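Side-chain contacts in ALKF (Bacillus cereus, PDB 3ZBO), which is of uncertain function but belongs to a family related to the HEAT-like repeat DNA glycosylases and has affinity for branched DNA structures: residues E171-K174 with S175-N179; I123-D127 with E128-S132; W135-Y138 with C139-G143; A95-Y98 with M99-D102; L181-V184 with A185-V189. All coordinates share one frame; numbering follows the deposited sequence.

Contact 1. Residues E171-K174 with S175-N179; sequences ERTK and SAMNN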
# COMPACT_ATOMS: atom_id res chain seq x y z
N GLU A 171 11.24 4.41 9.40
CA GLU A 171 11.68 4.28 8.01
C GLU A 171 10.55 3.97 7.04
O GLU A 171 10.42 4.61 6.00
CB GLU A 171 12.81 3.30 7.76
CG GLU A 171 13.99 3.52 8.77
CD GLU A 171 14.62 4.91 8.68
OE1 GLU A 171 14.67 5.52 7.58
OE2 GLU A 171 15.16 5.41 9.75
N ARG A 172 9.77 2.92 7.33
CA ARG A 172 8.74 2.61 6.35
C ARG A 172 7.66 3.63 6.32
O ARG A 172 7.02 3.86 5.24
CB ARG A 172 8.09 1.23 6.62
CG ARG A 172 9.05 0.08 6.43
CD ARG A 172 10.01 0.06 5.23
NE ARG A 172 9.26 0.45 4.01
CZ ARG A 172 9.86 0.44 2.83
NH1 ARG A 172 11.15 -0.05 2.70
NH2 ARG A 172 9.20 0.96 1.80
N THR A 173 7.41 4.34 7.40
CA THR A 173 6.43 5.40 7.44
C THR A 173 6.90 6.49 6.44
O THR A 173 6.07 7.11 5.74
CB THR A 173 6.24 5.94 8.87
OG1 THR A 173 6.09 4.83 9.75
CG2 THR A 173 4.97 6.77 8.91
N LYS A 174 8.21 6.81 6.44
CA LYS A 174 8.74 7.87 5.60
C LYS A 174 8.41 7.52 4.12
O LYS A 174 8.06 8.42 3.34
CB LYS A 174 10.29 7.85 5.63
CG LYS A 174 10.88 8.32 6.91
CD LYS A 174 12.43 8.28 6.71
CE LYS A 174 13.13 8.69 7.98
NZ LYS A 174 14.63 8.45 7.76
N SER A 175 8.58 6.25 3.70
CA SER A 175 8.28 5.87 2.30
C SER A 175 6.84 6.15 2.00
O SER A 175 6.54 6.73 0.92
CB SER A 175 8.59 4.38 2.16
OG SER A 175 8.02 3.91 0.90
N ALA A 176 5.92 5.80 2.89
CA ALA A 176 4.53 6.02 2.59
C ALA A 176 4.14 7.48 2.65
O ALA A 176 3.29 7.94 1.81
CB ALA A 176 3.62 5.21 3.63
N MET A 177 4.71 8.24 3.57
CA MET A 177 4.39 9.71 3.61
C MET A 177 4.95 10.35 2.30
O MET A 177 4.35 11.31 1.81
CB MET A 177 5.13 10.30 4.83
CG MET A 177 4.42 9.98 6.09
SD MET A 177 5.54 10.74 7.38
CE MET A 177 4.35 11.08 8.68
N ASN A 178 6.13 9.88 1.82
CA ASN A 178 6.63 10.43 0.56
C ASN A 178 5.69 10.15 -0.62
O ASN A 178 5.50 11.06 -1.47
CB ASN A 178 8.06 9.87 0.31
CG ASN A 178 8.79 10.60 -0.82
OD1 ASN A 178 8.88 10.04 -1.95
ND2 ASN A 178 9.29 11.73 -0.49
N ASN A 179 5.18 8.92 -0.62
CA ASN A 179 4.19 8.52 -1.64
C ASN A 179 2.98 9.49 -1.48
O ASN A 179 2.44 9.97 -2.54
CB ASN A 179 3.87 7.00 -1.44
CG ASN A 179 2.99 6.44 -2.51
OD1 ASN A 179 2.84 7.07 -3.56
ND2 ASN A 179 2.50 5.20 -2.31

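Contact 2. Residues I123-D127 with E128-S132; sequences IASGD and ELKMS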
# COMPACT_ATOMS: atom_id res chain seq x y z
N ILE A 123 -2.62 5.92 11.14
CA ILE A 123 -1.61 7.00 11.11
C ILE A 123 -1.27 7.48 12.55
O ILE A 123 -0.12 7.83 12.82
CB ILE A 123 -2.11 8.11 10.18
CG1 ILE A 123 -1.98 7.65 8.73
CG2 ILE A 123 -1.29 9.46 10.42
CD1 ILE A 123 -2.67 8.61 7.78
N ALA A 124 -2.34 7.56 13.35
CA ALA A 124 -2.21 8.06 14.76
C ALA A 124 -1.55 7.08 15.68
O ALA A 124 -1.26 7.41 16.91
CB ALA A 124 -3.57 8.40 15.26
N SER A 125 -1.37 5.84 15.23
CA SER A 125 -0.96 4.80 16.15
C SER A 125 0.41 4.85 16.67
O SER A 125 0.72 4.21 17.75
CB SER A 125 -1.11 3.41 15.49
OG SER A 125 -0.11 3.21 14.46
N GLY A 126 1.33 5.50 15.99
CA GLY A 126 2.76 5.50 16.36
C GLY A 126 3.52 4.24 15.99
O GLY A 126 4.72 4.16 16.28
N ASP A 127 2.88 3.23 15.32
CA ASP A 127 3.55 1.99 14.98
C ASP A 127 3.94 2.02 13.52
O ASP A 127 3.12 2.41 12.70
CB ASP A 127 2.54 0.82 15.26
CG ASP A 127 3.02 -0.44 14.69
OD1 ASP A 127 2.79 -0.79 13.48
OD2 ASP A 127 3.72 -1.16 15.43
N GLU A 128 5.24 1.75 13.27
CA GLU A 128 5.86 1.97 11.91
C GLU A 128 4.94 1.42 10.81
O GLU A 128 4.60 2.18 9.84
CB GLU A 128 7.26 1.29 11.87
CG GLU A 128 7.88 1.42 10.47
CD GLU A 128 9.32 1.10 10.48
OE1 GLU A 128 9.80 0.54 11.56
OE2 GLU A 128 10.05 1.24 9.52
N LEU A 129 4.64 0.12 10.85
CA LEU A 129 4.00 -0.42 9.67
C LEU A 129 2.51 -0.14 9.66
O LEU A 129 1.90 -0.02 8.53
CB LEU A 129 4.19 -1.93 9.65
CG LEU A 129 5.63 -2.39 9.41
CD1 LEU A 129 5.82 -3.86 9.57
CD2 LEU A 129 6.02 -2.01 7.96
N LYS A 130 1.87 0.05 10.82
CA LYS A 130 0.48 0.50 10.77
C LYS A 130 0.35 1.93 10.19
O LYS A 130 -0.54 2.20 9.34
CB LYS A 130 -0.18 0.56 12.18
CG LYS A 130 -0.52 -0.74 12.66
CD LYS A 130 -1.40 -0.50 13.99
CE LYS A 130 -1.39 -1.78 14.79
NZ LYS A 130 -2.33 -1.38 15.92
N MET A 131 1.30 2.79 10.58
CA MET A 131 1.26 4.14 10.01
C MET A 131 1.57 4.06 8.52
O MET A 131 0.97 4.80 7.77
CB MET A 131 2.32 5.07 10.66
CG MET A 131 1.87 5.25 12.14
SD MET A 131 2.89 6.53 12.96
CE MET A 131 4.54 5.80 12.98
N SER A 132 2.54 3.22 8.14
CA SER A 132 2.83 3.08 6.67
C SER A 132 1.57 2.65 5.92
O SER A 132 1.29 3.17 4.83
CB SER A 132 3.93 2.02 6.49
OG SER A 132 4.34 2.06 5.12
O HOH W 1 5.44 -1.84 12.87

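Contact 3. Residues W135-Y138 with C139-G143; sequences WSCY and CWLLG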
# COMPACT_ATOMS: atom_id res chain seq x y z
N TRP A 135 -0.92 5.79 5.66
CA TRP A 135 -0.49 6.77 4.57
C TRP A 135 -0.66 6.12 3.24
O TRP A 135 -1.15 6.79 2.30
CB TRP A 135 0.95 7.18 4.82
CG TRP A 135 1.09 8.08 6.05
CD1 TRP A 135 1.63 7.79 7.26
CD2 TRP A 135 0.73 9.49 6.10
NE1 TRP A 135 1.57 8.90 8.09
CE2 TRP A 135 1.05 9.96 7.38
CE3 TRP A 135 0.18 10.40 5.15
CZ2 TRP A 135 0.85 11.29 7.80
CZ3 TRP A 135 -0.03 11.70 5.52
CH2 TRP A 135 0.29 12.18 6.84
N SER A 136 -0.29 4.82 3.12
CA SER A 136 -0.43 4.14 1.82
C SER A 136 -1.92 4.11 1.38
O SER A 136 -2.19 4.36 0.22
CB SER A 136 0.10 2.72 1.87
OG SER A 136 1.55 2.72 2.13
N CYS A 137 -2.80 3.80 2.32
CA CYS A 137 -4.23 3.74 1.96
C CYS A 137 -4.65 5.07 1.42
O CYS A 137 -5.40 5.04 0.40
CB CYS A 137 -4.94 3.40 3.24
SG CYS A 137 -6.76 3.26 2.96
N TYR A 138 -4.23 6.18 2.01
CA TYR A 138 -4.62 7.47 1.42
C TYR A 138 -4.12 7.60 -0.02
O TYR A 138 -4.81 8.19 -0.87
CB TYR A 138 -4.20 8.70 2.22
CG TYR A 138 -5.23 9.05 3.25
CD1 TYR A 138 -5.20 8.47 4.53
CD2 TYR A 138 -6.28 9.91 2.90
CE1 TYR A 138 -6.21 8.81 5.44
CE2 TYR A 138 -7.26 10.27 3.88
CZ TYR A 138 -7.20 9.70 5.07
OH TYR A 138 -8.19 10.07 5.97
N CYS A 139 -2.89 7.17 -0.29
CA CYS A 139 -2.41 7.26 -1.69
C CYS A 139 -3.33 6.47 -2.60
O CYS A 139 -3.65 6.96 -3.71
CB CYS A 139 -1.01 6.69 -1.82
SG CYS A 139 0.22 7.55 -0.87
N TRP A 140 -3.80 5.26 -2.21
CA TRP A 140 -4.64 4.46 -3.08
C TRP A 140 -6.00 5.09 -3.18
O TRP A 140 -6.59 5.05 -4.30
CB TRP A 140 -4.78 3.00 -2.54
CG TRP A 140 -3.41 2.42 -2.19
CD1 TRP A 140 -3.21 1.60 -1.09
CD2 TRP A 140 -2.11 2.60 -2.80
NE1 TRP A 140 -1.88 1.22 -0.99
CE2 TRP A 140 -1.17 1.88 -1.97
CE3 TRP A 140 -1.59 3.39 -3.90
CZ2 TRP A 140 0.18 1.78 -2.28
CZ3 TRP A 140 -0.28 3.32 -4.18
CH2 TRP A 140 0.65 2.55 -3.35
N LEU A 141 -6.51 5.68 -2.10
CA LEU A 141 -7.85 6.35 -2.18
C LEU A 141 -7.78 7.55 -3.11
O LEU A 141 -8.72 7.77 -3.93
CB LEU A 141 -8.22 6.87 -0.80
CG LEU A 141 -8.61 5.82 0.21
CD1 LEU A 141 -8.76 6.55 1.50
CD2 LEU A 141 -9.90 5.13 -0.19
N LEU A 142 -6.70 8.32 -3.07
CA LEU A 142 -6.63 9.55 -3.95
C LEU A 142 -6.60 9.11 -5.41
O LEU A 142 -6.99 9.91 -6.28
CB LEU A 142 -5.38 10.28 -3.60
CG LEU A 142 -5.49 11.01 -2.30
CD1 LEU A 142 -4.10 11.46 -1.77
CD2 LEU A 142 -6.51 12.23 -2.33
N GLY A 143 -6.26 7.82 -5.72
CA GLY A 143 -6.39 7.33 -7.12
C GLY A 143 -7.69 6.63 -7.48
O GLY A 143 -7.96 6.40 -8.70

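Contact 4. Residues A95-Y98 with M99-D102; sequences AYFY and MLSD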
# COMPACT_ATOMS: atom_id res chain seq x y z
N ALA A 95 0.79 -8.08 9.16
CA ALA A 95 1.53 -7.55 8.03
C ALA A 95 2.94 -7.21 8.49
O ALA A 95 3.26 -6.08 8.89
CB ALA A 95 0.79 -6.27 7.58
N TYR A 96 3.81 -8.21 8.34
CA TYR A 96 5.09 -8.08 9.06
C TYR A 96 6.19 -7.28 8.39
O TYR A 96 7.25 -7.05 8.95
CB TYR A 96 5.65 -9.49 9.39
CG TYR A 96 6.03 -10.32 8.23
CD1 TYR A 96 7.27 -10.19 7.60
CD2 TYR A 96 5.14 -11.24 7.69
CE1 TYR A 96 7.64 -10.92 6.51
CE2 TYR A 96 5.50 -12.05 6.55
CZ TYR A 96 6.79 -11.91 5.96
OH TYR A 96 7.13 -12.60 4.84
N PHE A 97 5.94 -6.92 7.14
CA PHE A 97 6.82 -5.98 6.45
C PHE A 97 6.07 -5.14 5.46
O PHE A 97 4.88 -5.41 5.22
CB PHE A 97 8.04 -6.74 5.79
CG PHE A 97 7.70 -7.47 4.47
CD1 PHE A 97 6.70 -8.49 4.41
CD2 PHE A 97 8.38 -7.12 3.29
CE1 PHE A 97 6.44 -9.22 3.18
CE2 PHE A 97 8.14 -7.81 2.12
CZ PHE A 97 7.17 -8.86 2.03
N TYR A 98 6.75 -4.14 4.87
CA TYR A 98 5.98 -3.12 4.14
C TYR A 98 5.22 -3.62 2.91
O TYR A 98 4.21 -2.99 2.57
CB TYR A 98 6.91 -1.95 3.73
CG TYR A 98 7.78 -2.28 2.52
CD1 TYR A 98 9.03 -2.92 2.74
CD2 TYR A 98 7.37 -1.99 1.24
CE1 TYR A 98 9.87 -3.27 1.64
CE2 TYR A 98 8.15 -2.33 0.11
CZ TYR A 98 9.40 -3.00 0.33
OH TYR A 98 10.18 -3.32 -0.80
N MET A 99 5.63 -4.71 2.27
CA MET A 99 4.85 -5.04 1.07
C MET A 99 3.50 -5.48 1.55
O MET A 99 2.50 -5.29 0.81
CB MET A 99 5.49 -6.20 0.34
CG MET A 99 6.82 -5.74 -0.32
SD MET A 99 7.57 -7.05 -1.37
CE MET A 99 6.67 -6.72 -2.85
N LEU A 100 3.40 -6.13 2.70
CA LEU A 100 2.09 -6.51 3.26
C LEU A 100 1.31 -5.28 3.76
O LEU A 100 0.09 -5.15 3.46
CB LEU A 100 2.25 -7.56 4.41
CG LEU A 100 2.64 -8.91 3.84
CD1 LEU A 100 3.11 -9.73 5.02
CD2 LEU A 100 1.40 -9.64 3.17
N SER A 101 1.95 -4.38 4.56
CA SER A 101 1.20 -3.27 5.04
C SER A 101 0.71 -2.39 3.89
O SER A 101 -0.42 -1.88 3.92
CB SER A 101 2.00 -2.45 6.06
OG SER A 101 3.22 -2.00 5.46
N ASP A 102 1.57 -2.16 2.88
CA ASP A 102 1.34 -1.04 1.92
C ASP A 102 0.62 -1.59 0.67
O ASP A 102 -0.23 -0.85 0.13
CB ASP A 102 2.64 -0.43 1.47
CG ASP A 102 3.47 0.19 2.61
OD1 ASP A 102 3.03 0.21 3.77
OD2 ASP A 102 4.59 0.59 2.21

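Contact 5. Residues L181-V184 with A185-V189; sequences LNTV and AISYV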
# COMPACT_ATOMS: atom_id res chain seq x y z
N LEU A 181 2.92 12.64 -0.50
CA LEU A 181 3.28 13.93 -1.13
C LEU A 181 3.15 13.83 -2.64
O LEU A 181 2.55 14.69 -3.27
CB LEU A 181 4.76 14.34 -0.85
CG LEU A 181 5.08 14.54 0.62
CD1 LEU A 181 6.51 15.15 0.56
CD2 LEU A 181 4.10 15.65 1.30
N ASN A 182 3.74 12.77 -3.22
CA ASN A 182 3.64 12.63 -4.67
C ASN A 182 2.26 12.47 -5.16
O ASN A 182 1.90 13.08 -6.15
CB ASN A 182 4.33 11.33 -5.09
CG ASN A 182 5.74 11.45 -5.35
OD1 ASN A 182 6.11 11.77 -6.52
ND2 ASN A 182 6.55 10.88 -4.47
N THR A 183 1.42 11.74 -4.43
CA THR A 183 0.07 11.39 -4.89
C THR A 183 -0.81 12.61 -4.76
O THR A 183 -1.64 12.86 -5.66
CB THR A 183 -0.48 10.21 -4.07
OG1 THR A 183 0.39 9.09 -4.29
CG2 THR A 183 -1.87 9.84 -4.68
N VAL A 184 -0.70 13.36 -3.65
CA VAL A 184 -1.53 14.61 -3.51
C VAL A 184 -1.14 15.54 -4.67
O VAL A 184 -2.01 16.11 -5.34
CB VAL A 184 -1.31 15.31 -2.15
CG1 VAL A 184 -2.05 16.70 -2.19
CG2 VAL A 184 -1.91 14.42 -1.01
N ALA A 185 0.17 15.69 -4.93
CA ALA A 185 0.55 16.69 -5.99
C ALA A 185 -0.01 16.35 -7.34
O ALA A 185 -0.25 17.30 -8.14
CB ALA A 185 2.05 16.77 -6.01
N ILE A 186 -0.11 15.08 -7.68
CA ILE A 186 -0.60 14.68 -8.98
C ILE A 186 -2.06 14.37 -9.00
O ILE A 186 -2.77 14.72 -9.98
CB ILE A 186 0.27 13.47 -9.46
CG1 ILE A 186 1.71 13.88 -9.65
CG2 ILE A 186 -0.35 12.91 -10.77
CD1 ILE A 186 1.95 15.15 -10.53
N SER A 187 -2.61 13.68 -7.99
CA SER A 187 -3.97 13.19 -8.07
C SER A 187 -5.01 13.99 -7.27
O SER A 187 -6.18 13.64 -7.37
CB SER A 187 -4.05 11.72 -7.64
OG SER A 187 -3.23 10.91 -8.51
N TYR A 188 -4.60 15.00 -6.53
CA TYR A 188 -5.53 15.85 -5.77
C TYR A 188 -5.28 17.30 -6.07
O TYR A 188 -4.66 18.04 -5.35
CB TYR A 188 -5.32 15.54 -4.26
CG TYR A 188 -6.49 16.25 -3.46
CD1 TYR A 188 -7.76 15.81 -3.57
CD2 TYR A 188 -6.13 17.32 -2.64
CE1 TYR A 188 -8.80 16.50 -2.79
CE2 TYR A 188 -7.07 18.00 -1.84
CZ TYR A 188 -8.41 17.58 -1.99
OH TYR A 188 -9.34 18.27 -1.25
N VAL A 189 -5.82 17.70 -7.24
CA VAL A 189 -5.50 19.04 -7.75
C VAL A 189 -5.85 20.21 -6.86
O VAL A 189 -5.18 21.26 -6.95
CB VAL A 189 -6.03 19.31 -9.17
CG1 VAL A 189 -5.44 18.34 -10.15
CG2 VAL A 189 -7.54 19.31 -9.26

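Contact 1. Residues E171-K174 with S175-N179
Arg-172 and Ser-175 meet on one side of the first turns of helix 171-187. The arginine chain leaves the helix with CG beside its own backbone N (chi1 -66°), then bends at both chi2 and chi3, and this curl carries the guanidinium forward along the helix until NH2 lies 3.3 Å from Ser-175 OG and 3.5 Å from Ser-175 CB. The same arginine makes a cation-pi contact with Tyr-98 and touches Val-207 and Arg-209.

Two residues after the arginine, the Lys-174 chain is extended beyond CG and runs back toward the start of the helix, where NZ forms a salt bridge with Glu-171 OE1 at 2.9 Å. OE1 is met on its syn side, with the ammonium 29° out of the carboxylate plane. Both ends have second partners, Lys-174 NZ giving a bond to Glu-206 O and Glu-171 OE1 taking one from Lys-208 N, which ties this ion pair to strand 204-207 and the residue just after it.

On another side Met-177 lays CB and CG over the carbonyl of Thr-173, CG coming to 3.3 Å from Thr-173 O. That oxygen also receives Met-177 N at 2.8 Å, while the methionine sulfur rests 4.3 Å from Thr-173 CG2; the threonine hydroxyl is bonded to Glu-128 O. Side chains three and four residues apart thus share faces in the manner of an alpha helix, here the opening turns of one in an AlkD-like helical fold.

Contact 2. Residues I123-D127 with E128-S132
Asp-127 OD1 is gripped by Lys-130 N at 2.9 Å, with an N-H...O angle of 164°, and by a water that donates to it at 2.9 Å. OD1 accepts the Lys-130 N-H with its anti lone pair, the one away from OD2. The water in turn accepts from Leu-129 N, so it links the carboxylate to a second amide of the opening helical turn. With chi1 at 168°, CG of the aspartate stands beside its own carbonyl carbon, which brings the carboxylate over these amides. The negative group lies at the amino end of a helix, where the dipole would be expected to favour its charged form.

Asp-127 is the N-cap of helix 128-144, following Gly-126, whose positive phi breaks with the helical geometry before it. An ST turn precedes it, Ser-125 OG accepting from Asp-127 N at 3.1 Å; the same hydroxyl is also bonded to Trp-122 O. Against this oxygen rests Lys-130 CB, at 3.5 Å, while the extended lysine chain leads away from the bend and touches Ile-92 and Asp-93 of helix 85-94.

Met-131 closes the inner side of the bend. Its chain turns at chi3 (-65°), curling the methyl back under the glycine: SD lies 3.3 Å from Ile-123 O, and CE reaches 3.5 Å from Gly-126 C. Met-131 N meanwhile donates to Asp-127 O at 2.8 Å. Met-131 also touches Pro-170 and Thr-173, and Glu-128 OE2 accepts from Arg-172 N.

Contact 3. Residues W135-Y138 with C139-G143
Trp-135 to Cys-139, Ser-136 to Trp-140, Cys-137 to Leu-141 and Tyr-138 to Leu-142 are joined by successive i to i+4 backbone bonds in helix 128-144. The shortest runs from Leu-141 N to Cys-137 O at 2.8 Å.

The side chains are laid along this backbone. With chi1 at -49°, the Trp-140 indole turns back over the preceding turn, and one of its faces lies on the carbonyl oxygen of Ser-136, which sits 3.1 Å from the ring plane and toward the rim. Cys-139 CB lies over a rim of the indole as well. At the ring's nitrogen-bearing side, NE1 is 3.8 Å from Ser-136 CB; its hydrogen bond goes to Asp-102 O on helix 98-110, which fixes how the indole is rotated. The hydroxyl of Ser-136 turns back instead to Ser-132 O.

Leu-141 CD1 touches two side chains of the earlier turn. It lies 4.1 Å from Cys-137 SG and over one face of the Tyr-138 ring, 4.4 Å from Tyr-138 CD2. Leu-142 presses CG to 3.2 Å from Tyr-138 O, a close carbonyl contact. The tyrosine OH bonds to Asp-120 of helix 115-124 and to Lys-154 of helix 152-165.

Trp-135 packs edge-to-face with Phe-180 and meets helices 152-165 and 171-187. Helix 128-144 is thus packed on several sides by other helices, a buried helix of an all-helical core, consistent with the HEAT-like repeat relatives of this protein.

Contact 4. Residues A95-Y98 with M99-D102
Met-99 packs against the rings of Phe-97 and Tyr-98. Its CB lies 3.6 Å from Phe-97 CZ and equally near CE2. CG comes closer, 3.5 Å from Phe-97 CE2, and also rests over the face of the Tyr-98 ring, 4.0 Å from the centroid, in a CH-pi contact 24° off the normal. SD then meets both rings obliquely as a Met-aromatic contact, nearest Phe-97 CE2 at 3.6 Å, and the bend at chi3 (85°) turns the methyl CE off the line of the chain. Both rings run alongside the methionine, pointing the same way.

Phe-97 CE1 also packs on Leu-100 CD1, which fits against Tyr-96 CE2 at 3.7 Å; Ala-95 CB backs the same leucine at CB. Tyr-96 stacks on His-34, Phe-97 meets Tyr-68 edge-to-face, and Tyr-98 lies against Arg-172 in a cation-pi contact.

Phe-97 O takes Ser-101 N at 3.2 Å, and Ser-101 OG donates to Asp-102 OD1 at 2.8 Å from above the carboxylate plane; OD1 also bonds to Ser-132. Phe-97 occupies the N-cap position, and the whole forms an aromatic-rich start to helix 98-110.

Contact 5. Residues L181-V184 with A185-V189
Val-184 and Tyr-188 lie side by side at the end of helix 171-187, their side chains pointing the same way. Val-184 CG1 is anti to the backbone N (chi1 172°), which directs it along the helix toward Tyr-188 CB, 4.0 Å away. The same methyl stands at the edge of the tyrosine ring, near its plane, 4.2 Å from Tyr-188 CD2, so the ring is bordered by the valine and not covered by it. Tyr-188 has already left helical geometry, yet its amide still reaches Val-184 O at 3.1 Å, a bent bond with a C=O...N angle of 130°.

One position earlier the pairing is of the same spacing. Thr-183 turns its methyl CG2 forward to Ser-187 CB at 4.1 Å, while OG1 on the other branch points back to Asn-179 O. Ser-187 N bonds to Thr-183 O at 2.7 Å, and its CB sits 3.3 Å from that oxygen. The serine hydroxyl goes instead to Phe-234 O. Ala-185 CB and Ile-186 CG1 rest respectively on the carbonyls of Leu-181 and Asn-182.

Helix 152-165 borders the Leu-181 and Val-184 side and Leu-142 of helix 128-144 touches Thr-183, Val-184 and Tyr-188. Asn-182, Ala-185 and Ile-186 face helix 219-228, while Ile-186 also exchanges backbone bonds with Gly-233, so this helix end is set between helices 128-144 and 152-165 and the C-terminal residues.

How the contacts relate
Contacts 1, 3, 4 and 5 are mainly buried, whereas contact 2 lies at the surface, where a capping carboxylate and a water join a methionine packed on the bend. Contacts 1 and 5 occupy the two ends of helix 171-187, contacts 2 and 3 the start and later turns of helix 128-144, and contact 4 opens helix 98-110. Chemistry follows place: an ion pair near the strands in contact 1, an indole over a carbonyl in contact 3, aromatic and sulfur packing in contact 4, small apolar contacts of a valine and a threonine methyl in contact 5. Helices 128-144 and 171-187 meet through contacts 1 and 2, 1 and 3, and 3 and 5; Asp-102 joins contact 4 to Ser-132 and Trp-140.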